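Local coordinates for transcription factor TAU subunit SFC1 (Schizosaccharomyces pombe, PDB 4BJJ), which helps TFIIIC bind box A promoter DNA of tRNA genes and assemble the complex that recruits RNA polymerase III, this fragment being its Sfc7-interacting domain, at residues I8-A14 and N91-I95; Q69-R75 and R96-F101. The protein carries 3 engineered substitutions. One frame throughout, in Å; residues are numbered along the deposited sequence.

Contact 1 (I8-A14 and N91-I95); sequences ISDNEYA and NVSRI
S9 grips the carbonyl oxygen of V92 twice. Its backbone N reaches V92 O at 3.0 Å, nearly in line with the C=O bond, while its OG stands 3.1 Å from V92 O and donates from above the carbonyl plane. With chi1 at 87°, OG sits between the backbone N and the carbonyl carbon of S9, which also lets it accept from N11 N at 3.1 Å and close an ST turn. Without the hydroxyl, as with an alanine here, V92 O would probably lose its second donor and the turn into N11 would be held less firmly. Next to S9, I8 CG1 packs on V92 CG1 at 3.9 Å. The N11 and N91 side chains cross at about a right angle, their amide planes 43° apart, and N11 ND2 makes a weak bond to N91 OD1. The Y13 ring meets S93 edge-on, CE1 lying 3.5 Å from S93 CB. From here the strands run parallel: Y13 N donates to R94 O at 2.9 Å, whereas R94 N reaches N11 O only weakly and is bridged by a water to S9 O. E12 turns to the same face as R94 but forms its salt bridge with R96. Strand 78-83 flanks residues 91-95, helix 35-47 packs on E12 and A14, and an antiparallel strand of another protein's chain pairs with Y13 and A14, continuing the sheet across the interface.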
loop_
_atom_site.group_PDB
_atom_site.type_symbol
_atom_site.label_atom_id
_atom_site.label_comp_id
_atom_site.label_asym_id
_atom_site.label_seq_id
_atom_site.Cartn_x
_atom_site.Cartn_y
_atom_site.Cartn_z
ATOM N N ILE A 8 13.906 -7.564 5.106
ATOM C CA ILE A 8 12.858 -7.402 4.079
ATOM C C ILE A 8 12.949 -8.531 3.058
ATOM O O ILE A 8 14.009 -8.771 2.472
ATOM C CB ILE A 8 12.965 -6.042 3.319
ATOM C CG1 ILE A 8 12.782 -4.876 4.268
ATOM C CG2 ILE A 8 11.911 -5.933 2.184
ATOM C CD1 ILE A 8 13.067 -3.525 3.625
ATOM N N SER A 9 11.821 -9.198 2.840
ATOM C CA SER A 9 11.726 -10.321 1.913
ATOM C C SER A 9 11.820 -9.946 0.426
ATOM O O SER A 9 11.985 -8.780 0.056
ATOM C CB SER A 9 10.410 -11.078 2.139
ATOM O OG SER A 9 9.351 -10.507 1.390
ATOM N N ASP A 10 11.719 -10.988 -0.397
ATOM C CA ASP A 10 11.716 -10.936 -1.860
ATOM C C ASP A 10 10.354 -10.716 -2.460
ATOM O O ASP A 10 10.240 -10.445 -3.643
ATOM C CB ASP A 10 12.163 -12.295 -2.401
ATOM C CG ASP A 10 13.628 -12.357 -2.669
ATOM O OD1 ASP A 10 14.327 -11.367 -2.372
ATOM O OD2 ASP A 10 14.079 -13.404 -3.176
ATOM N N ASN A 11 9.318 -10.907 -1.669
ATOM C CA ASN A 11 7.974 -10.817 -2.183
ATOM C C ASN A 11 7.671 -9.392 -2.607
ATOM O O ASN A 11 8.121 -8.432 -1.977
ATOM C CB ASN A 11 6.977 -11.262 -1.118
ATOM C CG ASN A 11 7.320 -12.615 -0.524
ATOM O OD1 ASN A 11 7.631 -13.554 -1.230
ATOM N ND2 ASN A 11 7.278 -12.703 0.788
ATOM N N GLU A 12 6.896 -9.262 -3.674
ATOM C CA GLU A 12 6.535 -7.962 -4.182
ATOM C C GLU A 12 5.054 -7.877 -4.518
ATOM O O GLU A 12 4.408 -8.879 -4.799
ATOM C CB GLU A 12 7.391 -7.656 -5.393
ATOM C CG GLU A 12 8.884 -7.568 -5.078
ATOM C CD GLU A 12 9.698 -7.088 -6.267
ATOM O OE1 GLU A 12 9.293 -7.413 -7.406
ATOM O OE2 GLU A 12 10.715 -6.365 -6.068
ATOM N N TYR A 13 4.518 -6.660 -4.479
ATOM C CA TYR A 13 3.098 -6.438 -4.711
ATOM C C TYR A 13 2.852 -5.192 -5.533
ATOM O O TYR A 13 3.702 -4.303 -5.593
ATOM C CB TYR A 13 2.360 -6.243 -3.395
ATOM C CG TYR A 13 2.374 -7.427 -2.488
ATOM C CD1 TYR A 13 3.489 -7.731 -1.726
ATOM C CD2 TYR A 13 1.265 -8.234 -2.381
ATOM C CE1 TYR A 13 3.488 -8.825 -0.895
ATOM C CE2 TYR A 13 1.246 -9.291 -1.562
ATOM C CZ TYR A 13 2.349 -9.594 -0.812
ATOM O OH TYR A 13 2.289 -10.691 0.012
ATOM N N ALA A 14 1.664 -5.128 -6.133
ATOM C CA ALA A 14 1.136 -3.876 -6.666
ATOM C C ALA A 14 0.039 -3.342 -5.750
ATOM O O ALA A 14 -0.667 -4.102 -5.100
ATOM C CB ALA A 14 0.568 -4.103 -8.051
ATOM N N ASN A 91 6.401 -10.453 8.323
ATOM C CA ASN A 91 6.931 -10.269 6.975
ATOM C C ASN A 91 6.905 -8.801 6.542
ATOM O O ASN A 91 5.988 -8.030 6.893
ATOM C CB ASN A 91 6.149 -11.146 5.985
ATOM C CG ASN A 91 6.898 -11.368 4.650
ATOM O OD1 ASN A 91 6.449 -10.925 3.592
ATOM N ND2 ASN A 91 8.024 -12.073 4.705
ATOM N N VAL A 92 7.933 -8.414 5.797
ATOM C CA VAL A 92 7.948 -7.126 5.110
ATOM C C VAL A 92 8.202 -7.341 3.624
ATOM O O VAL A 92 9.131 -8.036 3.262
ATOM C CB VAL A 92 9.025 -6.170 5.663
ATOM C CG1 VAL A 92 8.913 -4.796 4.997
ATOM C CG2 VAL A 92 8.915 -6.044 7.184
ATOM N N SER A 93 7.385 -6.716 2.775
ATOM C CA SER A 93 7.488 -6.855 1.319
ATOM C C SER A 93 7.394 -5.499 0.623
ATOM O O SER A 93 6.759 -4.583 1.123
ATOM C CB SER A 93 6.370 -7.754 0.787
ATOM O OG SER A 93 6.315 -8.962 1.497
ATOM N N ARG A 94 8.020 -5.382 -0.540
ATOM C CA ARG A 94 7.955 -4.140 -1.286
ATOM C C ARG A 94 6.701 -4.063 -2.169
ATOM O O ARG A 94 6.282 -5.032 -2.766
ATOM C CB ARG A 94 9.205 -3.957 -2.128
ATOM C CG ARG A 94 10.462 -3.916 -1.312
ATOM C CD ARG A 94 11.680 -3.652 -2.182
ATOM N NE ARG A 94 11.572 -2.409 -2.943
ATOM C CZ ARG A 94 12.416 -2.032 -3.910
ATOM N NH1 ARG A 94 13.427 -2.818 -4.243
ATOM N NH2 ARG A 94 12.249 -0.867 -4.548
ATOM N N ILE A 95 6.083 -2.892 -2.169
ATOM C CA ILE A 95 5.033 -2.544 -3.084
ATOM C C ILE A 95 5.781 -1.818 -4.230
ATOM O O ILE A 95 6.274 -0.701 -4.058
ATOM C CB ILE A 95 4.005 -1.629 -2.380
ATOM C CG1 ILE A 95 3.335 -2.373 -1.229
ATOM C CG2 ILE A 95 2.944 -1.127 -3.336
ATOM C CD1 ILE A 95 2.522 -1.470 -0.282
HETATM O O HOH W 1 10.317 -7.369 -1.626
#

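Contact 2 (Q69-R75 and R96-F101)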
loop_
_atom_site.group_PDB
_atom_site.type_symbol
_atom_site.label_atom_id
_atom_site.label_comp_id
_atom_site.label_asym_id
_atom_site.label_seq_id
_atom_site.Cartn_x
_atom_site.Cartn_y
_atom_site.Cartn_z
ATOM N N GLN A 69 -8.768 6.862 -15.788
ATOM C CA GLN A 69 -7.537 6.080 -15.776
ATOM C C GLN A 69 -6.661 6.437 -14.574
ATOM O O GLN A 69 -6.533 7.606 -14.223
ATOM C CB GLN A 69 -6.756 6.354 -17.051
ATOM C CG GLN A 69 -7.514 6.017 -18.334
ATOM C CD GLN A 69 -7.238 4.628 -18.863
ATOM O OE1 GLN A 69 -6.476 3.864 -18.284
ATOM N NE2 GLN A 69 -7.862 4.299 -19.981
ATOM N N ALA A 70 -6.070 5.430 -13.937
ATOM C CA ALA A 70 -5.146 5.658 -12.839
ATOM C C ALA A 70 -3.875 6.309 -13.310
ATOM O O ALA A 70 -3.402 6.031 -14.400
ATOM C CB ALA A 70 -4.776 4.356 -12.171
ATOM N N ARG A 71 -3.306 7.129 -12.441
ATOM C CA ARG A 71 -1.927 7.519 -12.533
ATOM C C ARG A 71 -1.113 6.400 -11.902
ATOM O O ARG A 71 -1.392 5.970 -10.796
ATOM C CB ARG A 71 -1.694 8.845 -11.813
ATOM C CG ARG A 71 -2.349 10.028 -12.511
ATOM C CD ARG A 71 -1.641 11.319 -12.170
ATOM N NE ARG A 71 -0.484 11.548 -13.034
ATOM C CZ ARG A 71 0.446 12.472 -12.805
ATOM N NH1 ARG A 71 0.368 13.246 -11.727
ATOM N NH2 ARG A 71 1.464 12.614 -13.644
ATOM N N VAL A 72 -0.113 5.919 -12.631
ATOM C CA VAL A 72 0.691 4.804 -12.183
ATOM C C VAL A 72 2.060 5.320 -11.768
ATOM O O VAL A 72 2.685 6.093 -12.499
ATOM C CB VAL A 72 0.862 3.790 -13.294
ATOM C CG1 VAL A 72 1.637 2.575 -12.797
ATOM C CG2 VAL A 72 -0.482 3.407 -13.830
ATOM N N GLN A 73 2.521 4.910 -10.593
ATOM C CA GLN A 73 3.814 5.355 -10.141
ATOM C C GLN A 73 4.443 4.354 -9.191
ATOM O O GLN A 73 3.770 3.486 -8.659
ATOM C CB GLN A 73 3.668 6.716 -9.476
ATOM C CG GLN A 73 4.969 7.387 -9.164
ATOM C CD GLN A 73 5.817 7.543 -10.385
ATOM O OE1 GLN A 73 6.468 6.606 -10.842
ATOM N NE2 GLN A 73 5.802 8.728 -10.940
ATOM N N SER A 74 5.752 4.446 -9.013
ATOM C CA SER A 74 6.400 3.694 -7.943
ATOM C C SER A 74 6.842 4.666 -6.867
ATOM O O SER A 74 7.195 5.807 -7.151
ATOM C CB SER A 74 7.596 2.900 -8.458
ATOM O OG SER A 74 8.628 3.761 -8.876
ATOM N N ARG A 75 6.786 4.197 -5.626
ATOM C CA ARG A 75 7.321 4.913 -4.478
ATOM C C ARG A 75 8.202 3.898 -3.822
ATOM O O ARG A 75 8.789 3.077 -4.513
ATOM C CB ARG A 75 6.202 5.413 -3.555
ATOM C CG ARG A 75 5.261 6.344 -4.299
ATOM C CD ARG A 75 4.224 6.995 -3.440
ATOM N NE ARG A 75 3.274 6.036 -2.917
ATOM C CZ ARG A 75 1.981 6.280 -2.740
ATOM N NH1 ARG A 75 1.456 7.453 -3.072
ATOM N NH2 ARG A 75 1.202 5.324 -2.275
ATOM N N ARG A 96 5.890 -2.468 -5.388
ATOM C CA ARG A 96 6.732 -1.951 -6.471
ATOM C C ARG A 96 6.012 -0.946 -7.353
ATOM O O ARG A 96 6.657 -0.093 -7.942
ATOM C CB ARG A 96 7.294 -3.080 -7.336
ATOM C CG ARG A 96 8.268 -4.023 -6.637
ATOM C CD ARG A 96 9.378 -3.332 -5.896
ATOM N NE ARG A 96 10.252 -2.507 -6.723
ATOM C CZ ARG A 96 11.331 -2.963 -7.366
ATOM N NH1 ARG A 96 11.657 -4.242 -7.323
ATOM N NH2 ARG A 96 12.065 -2.142 -8.090
ATOM N N GLN A 97 4.694 -1.052 -7.449
ATOM C CA GLN A 97 3.901 -0.090 -8.206
ATOM C C GLN A 97 2.558 0.248 -7.562
ATOM O O GLN A 97 1.946 -0.563 -6.879
ATOM C CB GLN A 97 3.675 -0.540 -9.664
ATOM C CG GLN A 97 4.204 0.532 -10.623
ATOM C CD GLN A 97 4.134 0.155 -12.081
ATOM O OE1 GLN A 97 3.125 -0.335 -12.564
ATOM N NE2 GLN A 97 5.199 0.433 -12.803
ATOM N N VAL A 98 2.104 1.466 -7.818
ATOM C CA VAL A 98 0.875 1.966 -7.250
ATOM C C VAL A 98 -0.011 2.507 -8.352
ATOM O O VAL A 98 0.448 3.261 -9.195
ATOM C CB VAL A 98 1.153 3.105 -6.243
ATOM C CG1 VAL A 98 -0.065 3.377 -5.432
ATOM C CG2 VAL A 98 2.261 2.717 -5.325
ATOM N N PHE A 99 -1.278 2.121 -8.331
ATOM C CA PHE A 99 -2.305 2.760 -9.144
ATOM C C PHE A 99 -3.049 3.765 -8.256
ATOM O O PHE A 99 -3.734 3.395 -7.294
ATOM C CB PHE A 99 -3.261 1.709 -9.711
ATOM C CG PHE A 99 -2.596 0.693 -10.608
ATOM C CD1 PHE A 99 -1.916 -0.394 -10.067
ATOM C CD2 PHE A 99 -2.658 0.826 -12.003
ATOM C CE1 PHE A 99 -1.321 -1.326 -10.884
ATOM C CE2 PHE A 99 -2.058 -0.110 -12.834
ATOM C CZ PHE A 99 -1.396 -1.193 -12.275
ATOM N N LEU A 100 -2.878 5.034 -8.584
ATOM C CA LEU A 100 -3.371 6.143 -7.778
ATOM C C LEU A 100 -4.684 6.659 -8.329
ATOM O O LEU A 100 -4.729 7.307 -9.372
ATOM C CB LEU A 100 -2.347 7.277 -7.762
ATOM C CG LEU A 100 -0.954 6.913 -7.226
ATOM C CD1 LEU A 100 0.098 7.823 -7.815
ATOM C CD2 LEU A 100 -0.867 6.974 -5.735
ATOM N N PHE A 101 -5.755 6.348 -7.620
ATOM C CA PHE A 101 -7.055 6.896 -7.929
ATOM C C PHE A 101 -7.449 7.969 -6.914
ATOM O O PHE A 101 -8.093 8.935 -7.288
ATOM C CB PHE A 101 -8.106 5.797 -7.983
ATOM C CG PHE A 101 -8.032 4.965 -9.196
ATOM C CD1 PHE A 101 -8.328 5.503 -10.431
ATOM C CD2 PHE A 101 -7.673 3.643 -9.110
ATOM C CE1 PHE A 101 -8.262 4.732 -11.560
ATOM C CE2 PHE A 101 -7.609 2.868 -10.246
ATOM C CZ PHE A 101 -7.917 3.416 -11.480
#
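An antiparallel pairing of strands 68-73 and 88-100 joins these segments within the mixed sheet of the Sfc7-interacting domain. R71 with L100 and Q73 with V98 are hydrogen-bonded pairs, and V72 with F99 is the non-hydrogen-bonded pair between them. L100 N donates to R71 O at 2.8 Å and V98 N to Q73 O at 2.8 Å, both nearly collinear with the acceptor carbonyl; Q73 N returns a bond to V98 O, but R71 N to L100 O is weak. On one face V72 and F99 lie side by side, pointing the same way, with V72 CG2 3.8 Å from F99 CD2. The other valine branch, CG1, sits anti to the backbone N (chi1 -177°) and touches the amide end of Q97, 3.3 Å from its OE1. At the break in strand 68-73, just before residues 71-73, A70 CB rests over one face of the F101 ring, 3.7 Å from the centroid in a CH-pi contact offset toward the rim, and also meets the F99 ring at its edge. The other face carries R71, Q73, V98 and L100. Here the R75 chain, bent at chi3 (-67°), brings its guanidinium beside the aliphatic groups: NH1 is 3.6 Å from L100 CD2, and NH2 approaches V98 CG1. Salt bridges from R75 NH2 to E17 and from R75 NE to D77 hold that group. Strand 12-18 lies alongside residues 96-101, F99 and Q97 pack on S45 of helix 35-47, and F101 reaches L56 of strand 55-56.

From the N terminus, the chain enters contact 1 at residues 8-14, runs through both helices, and reaches residues 69-75, the first half of contact 2. After strand 78-83 it returns as strand 88-100, whose early part, 91-95, closes the long loop of contact 1 and whose continuation, 96-101, closes the shorter, helix-free loop of contact 2. The segments alternate, so the two closures cross rather than nest. Strand 88-100 is common to both, pairing in parallel with strand 12-18 and antiparallel with 68-73. At the junction, R96 joins the contacts directly: its backbone N lies 2.9 Å from Y13 O, a probable hydrogen bond.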